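Local coordinates for ABC transporter, substrate-binding protein (Streptococcus pneumoniae, PDB 5G5Y) that captures short- and long-chain fructooligosaccharides, preferring tetrasaccharides and longer, and serves as the solute-binding component of an ABC importer, at residues Lys77-Asp89 and Arg307-Leu319. Sequence-based numbering, arbitrary orientation.
Sequences KKGVIIPVEDLID and RDKMVITSVNKNL
Ile-81 and Thr-313 form the non-hydrogen-bonded pair of a single bridge with the antiparallel bond pattern, where the chains cross steeply. Ile-82 N donates to Ile-312 O (3.0 Å) and Ser-314 N to Val-80 O (2.8 Å). Between them, Ile-81 CA lies 3.3 Å from Ile-312 O in a CA-H...O contact. Beyond the bridge, a water 2.8 Å from both Ile-82 O and Ile-312 N spans the backbones.

In the type 2 periplasmic-binding-protein fold, strand 310-312 returns to the first lobe as the antiparallel edge of its sheet, pairing with strand 61-63; the bridge attaches the loop after helix 69-77 to this edge.

Apolar contacts cover both sides. Ile-81 CG2 meets Val-311 CG2 at 3.7 Å, beside Leu-72. Opposite, CG1 of Ile-82 sits between its backbone N and carbonyl carbon (chi1 64°), which carries CD1 over Ile-312 CG2 to meet Leu-319 CD2 end-on at 3.6 Å and turns CG2 to Ser-314 CA. The other branch of Ile-312 sends CD1 to Val-84 CG1 and to Leu-87 CD1, the latter tip to tip at 4.1 Å. Leu-87 CD2 packs crosswise on Leu-319 CB, joining the starts of helices 85-91 and 319-329.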
ATOM      1  N   LYS A  77      -0.507   1.001 -27.568  1.00 30.32           N
ATOM      2  CA  LYS A  77       0.268   0.698 -28.793  1.00 34.87           C
ATOM      3  C   LYS A  77      -0.598   0.010 -29.871  1.00 35.39           C
ATOM      4  O   LYS A  77      -0.545   0.369 -31.050  1.00 35.28           O
ATOM      5  CB  LYS A  77       1.447  -0.196 -28.415  1.00 38.77           C
ATOM      6  CG  LYS A  77       2.522  -0.337 -29.449  1.00 45.91           C
ATOM      7  CD  LYS A  77       3.571  -1.352 -28.984  1.00 49.90           C
ATOM      8  CE  LYS A  77       4.845  -1.253 -29.822  1.00 53.35           C
ATOM      9  NZ  LYS A  77       4.585  -1.007 -31.275  1.00 52.79           N
ATOM     10  N   LYS A  78      -1.410  -0.960 -29.449  1.00 31.77           N
ATOM     11  CA  LYS A  78      -2.349  -1.627 -30.344  1.00 33.99           C
ATOM     12  C   LYS A  78      -3.638  -0.849 -30.645  1.00 31.06           C
ATOM     13  O   LYS A  78      -4.438  -1.324 -31.415  1.00 32.16           O
ATOM     14  CB  LYS A  78      -2.722  -3.001 -29.790  1.00 36.15           C
ATOM     15  CG  LYS A  78      -1.521  -3.936 -29.623  1.00 42.70           C
ATOM     16  CD  LYS A  78      -1.954  -5.299 -29.084  1.00 46.55           C
ATOM     17  CE  LYS A  78      -1.144  -5.777 -27.874  1.00 51.77           C
ATOM     18  NZ  LYS A  78       0.020  -6.644 -28.203  1.00 51.41           N
ATOM     19  N   GLY A  79      -3.844   0.326 -30.052  1.00 29.77           N
ATOM     20  CA  GLY A  79      -5.069   1.103 -30.281  1.00 28.85           C
ATOM     21  C   GLY A  79      -6.329   0.511 -29.649  1.00 26.55           C
ATOM     22  O   GLY A  79      -7.430   0.851 -30.060  1.00 30.62           O
ATOM     23  N   VAL A  80      -6.187  -0.345 -28.649  1.00 23.14           N
ATOM     24  CA  VAL A  80      -7.358  -0.858 -27.898  1.00 22.06           C
ATOM     25  C   VAL A  80      -7.976   0.246 -27.016  1.00 20.60           C
ATOM     26  O   VAL A  80      -9.214   0.381 -26.936  1.00 18.75           O
ATOM     27  CB  VAL A  80      -6.962  -2.090 -27.070  1.00 23.07           C
ATOM     28  CG1 VAL A  80      -8.044  -2.503 -26.082  1.00 23.20           C
ATOM     29  CG2 VAL A  80      -6.603  -3.238 -28.017  1.00 24.54           C
ATOM     30  N   ILE A  81      -7.109   1.043 -26.402  1.00 18.88           N
ATOM     31  CA  ILE A  81      -7.558   2.153 -25.559  1.00 21.14           C
ATOM     32  C   ILE A  81      -7.080   3.431 -26.180  1.00 20.55           C
ATOM     33  O   ILE A  81      -6.120   3.407 -26.929  1.00 22.44           O
ATOM     34  CB  ILE A  81      -7.091   2.029 -24.088  1.00 20.64           C
ATOM     35  CG1 ILE A  81      -5.556   2.077 -23.925  1.00 23.22           C
ATOM     36  CG2 ILE A  81      -7.664   0.746 -23.493  1.00 20.73           C
ATOM     37  CD1 ILE A  81      -5.064   2.044 -22.486  1.00 22.87           C
ATOM     38  N   ILE A  82      -7.684   4.546 -25.798  1.00 19.42           N
ATOM     39  CA  ILE A  82      -7.357   5.842 -26.375  1.00 19.66           C
ATOM     40  C   ILE A  82      -6.741   6.801 -25.348  1.00 19.89           C
ATOM     41  O   ILE A  82      -6.963   6.642 -24.120  1.00 17.98           O
ATOM     42  CB  ILE A  82      -8.597   6.512 -26.997  1.00 20.31           C
ATOM     43  CG1 ILE A  82      -9.681   6.834 -25.941  1.00 20.72           C
ATOM     44  CG2 ILE A  82      -9.153   5.586 -28.081  1.00 22.61           C
ATOM     45  CD1 ILE A  82     -10.743   7.814 -26.412  1.00 20.81           C
ATOM     46  N   PRO A  83      -5.970   7.800 -25.843  1.00 20.03           N
ATOM     47  CA  PRO A  83      -5.544   8.870 -24.956  1.00 19.06           C
ATOM     48  C   PRO A  83      -6.738   9.721 -24.515  1.00 18.60           C
ATOM     49  O   PRO A  83      -7.650   9.978 -25.305  1.00 18.40           O
ATOM     50  CB  PRO A  83      -4.559   9.692 -25.807  1.00 21.48           C
ATOM     51  CG  PRO A  83      -4.300   8.902 -27.037  1.00 22.59           C
ATOM     52  CD  PRO A  83      -5.484   7.993 -27.224  1.00 21.05           C
ATOM     53  N   VAL A  84      -6.719  10.160 -23.263  1.00 17.96           N
ATOM     54  CA  VAL A  84      -7.846  10.879 -22.662  1.00 18.64           C
ATOM     55  C   VAL A  84      -7.512  12.276 -22.120  1.00 18.03           C
ATOM     56  O   VAL A  84      -8.391  12.909 -21.537  1.00 18.60           O
ATOM     57  CB  VAL A  84      -8.457  10.060 -21.500  1.00 17.83           C
ATOM     58  CG1 VAL A  84      -8.901   8.700 -21.995  1.00 18.17           C
ATOM     59  CG2 VAL A  84      -7.463   9.905 -20.352  1.00 18.49           C
ATOM     60  N   GLU A  85      -6.274  12.747 -22.284  1.00 18.04           N
ATOM     61  CA  GLU A  85      -5.877  14.063 -21.730  1.00 19.17           C
ATOM     62  C   GLU A  85      -6.763  15.210 -22.228  1.00 19.12           C
ATOM     63  O   GLU A  85      -7.082  16.093 -21.447  1.00 20.22           O
ATOM     64  CB  GLU A  85      -4.382  14.391 -21.903  1.00 21.00           C
ATOM     65  CG  GLU A  85      -3.879  14.550 -23.327  1.00 22.96           C
ATOM     66  CD  GLU A  85      -3.540  13.233 -23.996  1.00 24.82           C
ATOM     67  OE1 GLU A  85      -3.750  12.149 -23.399  1.00 22.87           O
ATOM     68  OE2 GLU A  85      -3.060  13.295 -25.145  1.00 27.81           O
ATOM     69  N   ASP A  86      -7.191  15.159 -23.476  1.00 19.00           N
ATOM     70  CA  ASP A  86      -8.022  16.238 -24.066  1.00 22.42           C
ATOM     71  C   ASP A  86      -9.447  16.193 -23.506  1.00 19.64           C
ATOM     72  O   ASP A  86     -10.099  17.212 -23.388  1.00 20.16           O
ATOM     73  CB  ASP A  86      -8.072  16.141 -25.600  1.00 25.51           C
ATOM     74  CG  ASP A  86      -6.702  16.437 -26.282  1.00 33.25           C
ATOM     75  OD1 ASP A  86      -5.812  17.098 -25.688  1.00 39.28           O
ATOM     76  OD2 ASP A  86      -6.511  16.016 -27.447  1.00 40.43           O
ATOM     77  N   LEU A  87      -9.922  14.993 -23.185  1.00 18.22           N
ATOM     78  CA  LEU A  87     -11.229  14.793 -22.594  1.00 18.32           C
ATOM     79  C   LEU A  87     -11.239  15.344 -21.170  1.00 17.62           C
ATOM     80  O   LEU A  87     -12.242  15.925 -20.734  1.00 16.48           O
ATOM     81  CB  LEU A  87     -11.620  13.306 -22.597  1.00 19.22           C
ATOM     82  CG  LEU A  87     -11.747  12.682 -23.987  1.00 20.60           C
ATOM     83  CD1 LEU A  87     -11.946  11.191 -23.852  1.00 22.16           C
ATOM     84  CD2 LEU A  87     -12.883  13.315 -24.796  1.00 21.29           C
ATOM     85  N   ILE A  88     -10.107  15.207 -20.463  1.00 16.67           N
ATOM     86  CA  ILE A  88      -9.999  15.773 -19.121  1.00 16.28           C
ATOM     87  C   ILE A  88     -10.173  17.282 -19.178  1.00 18.35           C
ATOM     88  O   ILE A  88     -11.027  17.861 -18.488  1.00 17.27           O
ATOM     89  CB  ILE A  88      -8.676  15.409 -18.433  1.00 16.77           C
ATOM     90  CG1 ILE A  88      -8.639  13.892 -18.209  1.00 16.64           C
ATOM     91  CG2 ILE A  88      -8.514  16.183 -17.121  1.00 16.38           C
ATOM     92  CD1 ILE A  88      -7.290  13.354 -17.731  1.00 16.84           C
ATOM     93  N   ASP A  89      -9.342  17.908 -19.999  1.00 18.81           N
ATOM     94  CA  ASP A  89      -9.337  19.333 -20.154  1.00 22.32           C
ATOM     95  C   ASP A  89     -10.700  19.901 -20.578  1.00 20.21           C
ATOM     96  O   ASP A  89     -11.131  20.909 -20.049  1.00 20.83           O
ATOM     97  CB  ASP A  89      -8.278  19.709 -21.204  1.00 28.39           C
ATOM     98  CG  ASP A  89      -7.990  21.199 -21.233  1.00 36.47           C
ATOM     99  OD1 ASP A  89      -7.724  21.794 -20.156  1.00 46.72           O
ATOM    100  OD2 ASP A  89      -8.024  21.784 -22.326  1.00 44.93           O
ATOM    101  N   ARG A 307      -2.856   3.751 -11.041  1.00 16.92           N
ATOM    102  CA  ARG A 307      -2.890   4.517 -12.262  1.00 16.37           C
ATOM    103  C   ARG A 307      -4.165   4.290 -13.089  1.00 16.38           C
ATOM    104  O   ARG A 307      -4.667   5.225 -13.717  1.00 14.32           O
ATOM    105  CB  ARG A 307      -1.682   4.174 -13.160  1.00 18.16           C
ATOM    106  CG  ARG A 307      -1.172   5.379 -13.901  1.00 18.59           C
ATOM    107  CD  ARG A 307       0.104   5.136 -14.683  1.00 17.53           C
ATOM    108  NE  ARG A 307       1.096   4.299 -14.010  1.00 17.56           N
ATOM    109  CZ  ARG A 307       2.017   4.707 -13.139  1.00 18.06           C
ATOM    110  NH1 ARG A 307       2.110   5.979 -12.777  1.00 16.74           N
ATOM    111  NH2 ARG A 307       2.864   3.796 -12.619  1.00 18.62           N
ATOM    112  N   ASP A 308      -4.665   3.052 -13.075  1.00 16.85           N
ATOM    113  CA  ASP A 308      -5.784   2.659 -13.909  1.00 19.24           C
ATOM    114  C   ASP A 308      -6.914   1.987 -13.152  1.00 19.06           C
ATOM    115  O   ASP A 308      -6.825   0.818 -12.753  1.00 22.42           O
ATOM    116  CB  ASP A 308      -5.286   1.749 -15.029  1.00 19.55           C
ATOM    117  CG  ASP A 308      -6.399   1.082 -15.777  1.00 22.09           C
ATOM    118  OD1 ASP A 308      -7.534   1.658 -15.903  1.00 23.59           O
ATOM    119  OD2 ASP A 308      -6.122  -0.035 -16.264  1.00 23.76           O
ATOM    120  N   LYS A 309      -7.977   2.734 -12.944  1.00 18.31           N
ATOM    121  CA  LYS A 309      -9.249   2.161 -12.602  1.00 18.33           C
ATOM    122  C   LYS A 309     -10.324   2.422 -13.653  1.00 17.17           C
ATOM    123  O   LYS A 309     -11.495   2.151 -13.392  1.00 18.65           O
ATOM    124  CB  LYS A 309      -9.705   2.643 -11.234  1.00 19.68           C
ATOM    125  CG  LYS A 309      -8.936   2.084 -10.077  1.00 21.03           C
ATOM    126  CD  LYS A 309      -8.974   0.577  -9.924  1.00 23.83           C
ATOM    127  CE  LYS A 309      -8.086   0.178  -8.766  1.00 28.78           C
ATOM    128  NZ  LYS A 309      -8.475  -1.147  -8.260  1.00 34.17           N
ATOM    129  N   MET A 310      -9.946   2.963 -14.807  1.00 15.61           N
ATOM    130  CA  MET A 310     -10.855   3.073 -15.960  1.00 15.11           C
ATOM    131  C   MET A 310     -10.078   3.441 -17.179  1.00 14.04           C
ATOM    132  O   MET A 310      -9.252   4.329 -17.110  1.00 14.57           O
ATOM    133  CB  MET A 310     -11.909   4.142 -15.758  1.00 16.39           C
ATOM    134  CG  MET A 310     -13.053   4.093 -16.757  1.00 17.48           C
ATOM    135  SD  MET A 310     -14.601   4.265 -15.886  1.00 20.31           S
ATOM    136  CE  MET A 310     -15.795   4.288 -17.246  1.00 19.58           C
ATOM    137  N   VAL A 311     -10.322   2.736 -18.287  1.00 14.07           N
ATOM    138  CA  VAL A 311      -9.811   3.081 -19.603  1.00 14.52           C
ATOM    139  C   VAL A 311     -10.994   3.203 -20.590  1.00 14.82           C
ATOM    140  O   VAL A 311     -12.054   2.632 -20.381  1.00 13.97           O
ATOM    141  CB  VAL A 311      -8.815   2.060 -20.142  1.00 14.64           C
ATOM    142  CG1 VAL A 311      -7.539   2.020 -19.308  1.00 14.63           C
ATOM    143  CG2 VAL A 311      -9.409   0.660 -20.229  1.00 14.42           C
ATOM    144  N   ILE A 312     -10.796   3.963 -21.652  1.00 15.54           N
ATOM    145  CA  ILE A 312     -11.819   4.155 -22.659  1.00 15.30           C
ATOM    146  C   ILE A 312     -11.325   3.452 -23.919  1.00 15.75           C
ATOM    147  O   ILE A 312     -10.177   3.673 -24.363  1.00 15.31           O
ATOM    148  CB  ILE A 312     -12.052   5.641 -22.901  1.00 15.70           C
ATOM    149  CG1 ILE A 312     -12.700   6.275 -21.656  1.00 15.44           C
ATOM    150  CG2 ILE A 312     -12.913   5.840 -24.172  1.00 16.54           C
ATOM    151  CD1 ILE A 312     -12.911   7.784 -21.788  1.00 15.80           C
ATOM    152  N   THR A 313     -12.186   2.623 -24.512  1.00 17.05           N
ATOM    153  CA  THR A 313     -11.767   1.834 -25.671  1.00 19.36           C
ATOM    154  C   THR A 313     -11.906   2.586 -26.970  1.00 19.16           C
ATOM    155  O   THR A 313     -12.658   3.579 -27.072  1.00 18.98           O
ATOM    156  CB  THR A 313     -12.567   0.543 -25.838  1.00 19.53           C
ATOM    157  OG1 THR A 313     -13.906   0.888 -26.181  1.00 21.88           O
ATOM    158  CG2 THR A 313     -12.552  -0.257 -24.579  1.00 20.61           C
ATOM    159  N   SER A 314     -11.233   2.052 -27.984  1.00 20.83           N
ATOM    160  CA  SER A 314     -11.319   2.607 -29.342  1.00 23.99           C
ATOM    161  C   SER A 314     -12.673   2.468 -30.037  1.00 23.92           C
ATOM    162  O   SER A 314     -12.826   3.060 -31.117  1.00 24.55           O
ATOM    163  CB  SER A 314     -10.262   1.952 -30.242  1.00 25.77           C
ATOM    164  OG  SER A 314     -10.542   0.576 -30.337  1.00 25.15           O
ATOM    165  N   VAL A 315     -13.621   1.704 -29.466  1.00 21.81           N
ATOM    166  CA  VAL A 315     -14.975   1.558 -30.048  1.00 22.89           C
ATOM    167  C   VAL A 315     -15.998   2.509 -29.473  1.00 22.00           C
ATOM    168  O   VAL A 315     -17.139   2.514 -29.900  1.00 23.05           O
ATOM    169  CB  VAL A 315     -15.534   0.105 -29.991  1.00 24.02           C
ATOM    170  CG1 VAL A 315     -14.611  -0.858 -30.743  1.00 24.42           C
ATOM    171  CG2 VAL A 315     -15.800  -0.382 -28.573  1.00 23.59           C
ATOM    172  N   ASN A 316     -15.603   3.305 -28.482  1.00 20.11           N
ATOM    173  CA  ASN A 316     -16.507   4.218 -27.839  1.00 19.49           C
ATOM    174  C   ASN A 316     -16.843   5.386 -28.772  1.00 20.74           C
ATOM    175  O   ASN A 316     -15.936   6.058 -29.236  1.00 22.59           O
ATOM    176  CB  ASN A 316     -15.826   4.732 -26.561  1.00 18.57           C
ATOM    177  CG  ASN A 316     -16.748   5.528 -25.703  1.00 17.87           C
ATOM    178  OD1 ASN A 316     -17.577   6.327 -26.211  1.00 18.25           O
ATOM    179  ND2 ASN A 316     -16.632   5.336 -24.393  1.00 16.53           N
ATOM    180  N   LYS A 317     -18.122   5.597 -29.060  1.00 22.52           N
ATOM    181  CA  LYS A 317     -18.566   6.660 -29.975  1.00 27.62           C
ATOM    182  C   LYS A 317     -19.223   7.824 -29.227  1.00 27.42           C
ATOM    183  O   LYS A 317     -19.902   8.659 -29.842  1.00 27.18           O
ATOM    184  CB  LYS A 317     -19.598   6.105 -30.987  1.00 31.55           C
ATOM    185  CG  LYS A 317     -19.205   4.830 -31.713  1.00 36.78           C
ATOM    186  CD  LYS A 317     -18.164   5.075 -32.792  1.00 42.48           C
ATOM    187  CE  LYS A 317     -18.796   5.382 -34.148  1.00 50.25           C
ATOM    188  NZ  LYS A 317     -17.769   5.599 -35.227  1.00 55.26           N
ATOM    189  N   ASN A 318     -19.047   7.877 -27.903  1.00 25.63           N
ATOM    190  CA  ASN A 318     -19.741   8.827 -27.052  1.00 25.18           C
ATOM    191  C   ASN A 318     -18.725   9.339 -26.024  1.00 21.66           C
ATOM    192  O   ASN A 318     -18.935   9.200 -24.813  1.00 18.71           O
ATOM    193  CB  ASN A 318     -20.879   8.143 -26.297  1.00 28.86           C
ATOM    194  CG  ASN A 318     -21.970   7.650 -27.187  1.00 35.54           C
ATOM    195  OD1 ASN A 318     -22.073   6.452 -27.458  1.00 44.10           O
ATOM    196  ND2 ASN A 318     -22.813   8.559 -27.634  1.00 35.05           N
ATOM    197  N   LEU A 319     -17.639   9.911 -26.518  1.00 19.56           N
ATOM    198  CA  LEU A 319     -16.527  10.305 -25.655  1.00 20.35           C
ATOM    199  C   LEU A 319     -16.861  11.378 -24.650  1.00 19.38           C
ATOM    200  O   LEU A 319     -16.425  11.299 -23.481  1.00 18.02           O
ATOM    201  CB  LEU A 319     -15.308  10.679 -26.467  1.00 19.95           C
ATOM    202  CG  LEU A 319     -14.705   9.504 -27.234  1.00 21.03           C
ATOM    203  CD1 LEU A 319     -13.520  10.001 -28.066  1.00 21.59           C
ATOM    204  CD2 LEU A 319     -14.256   8.365 -26.323  1.00 21.71           C
TER
HETATM  205  O   HOH W   1      -8.285   5.098 -22.223  1.00 14.67           O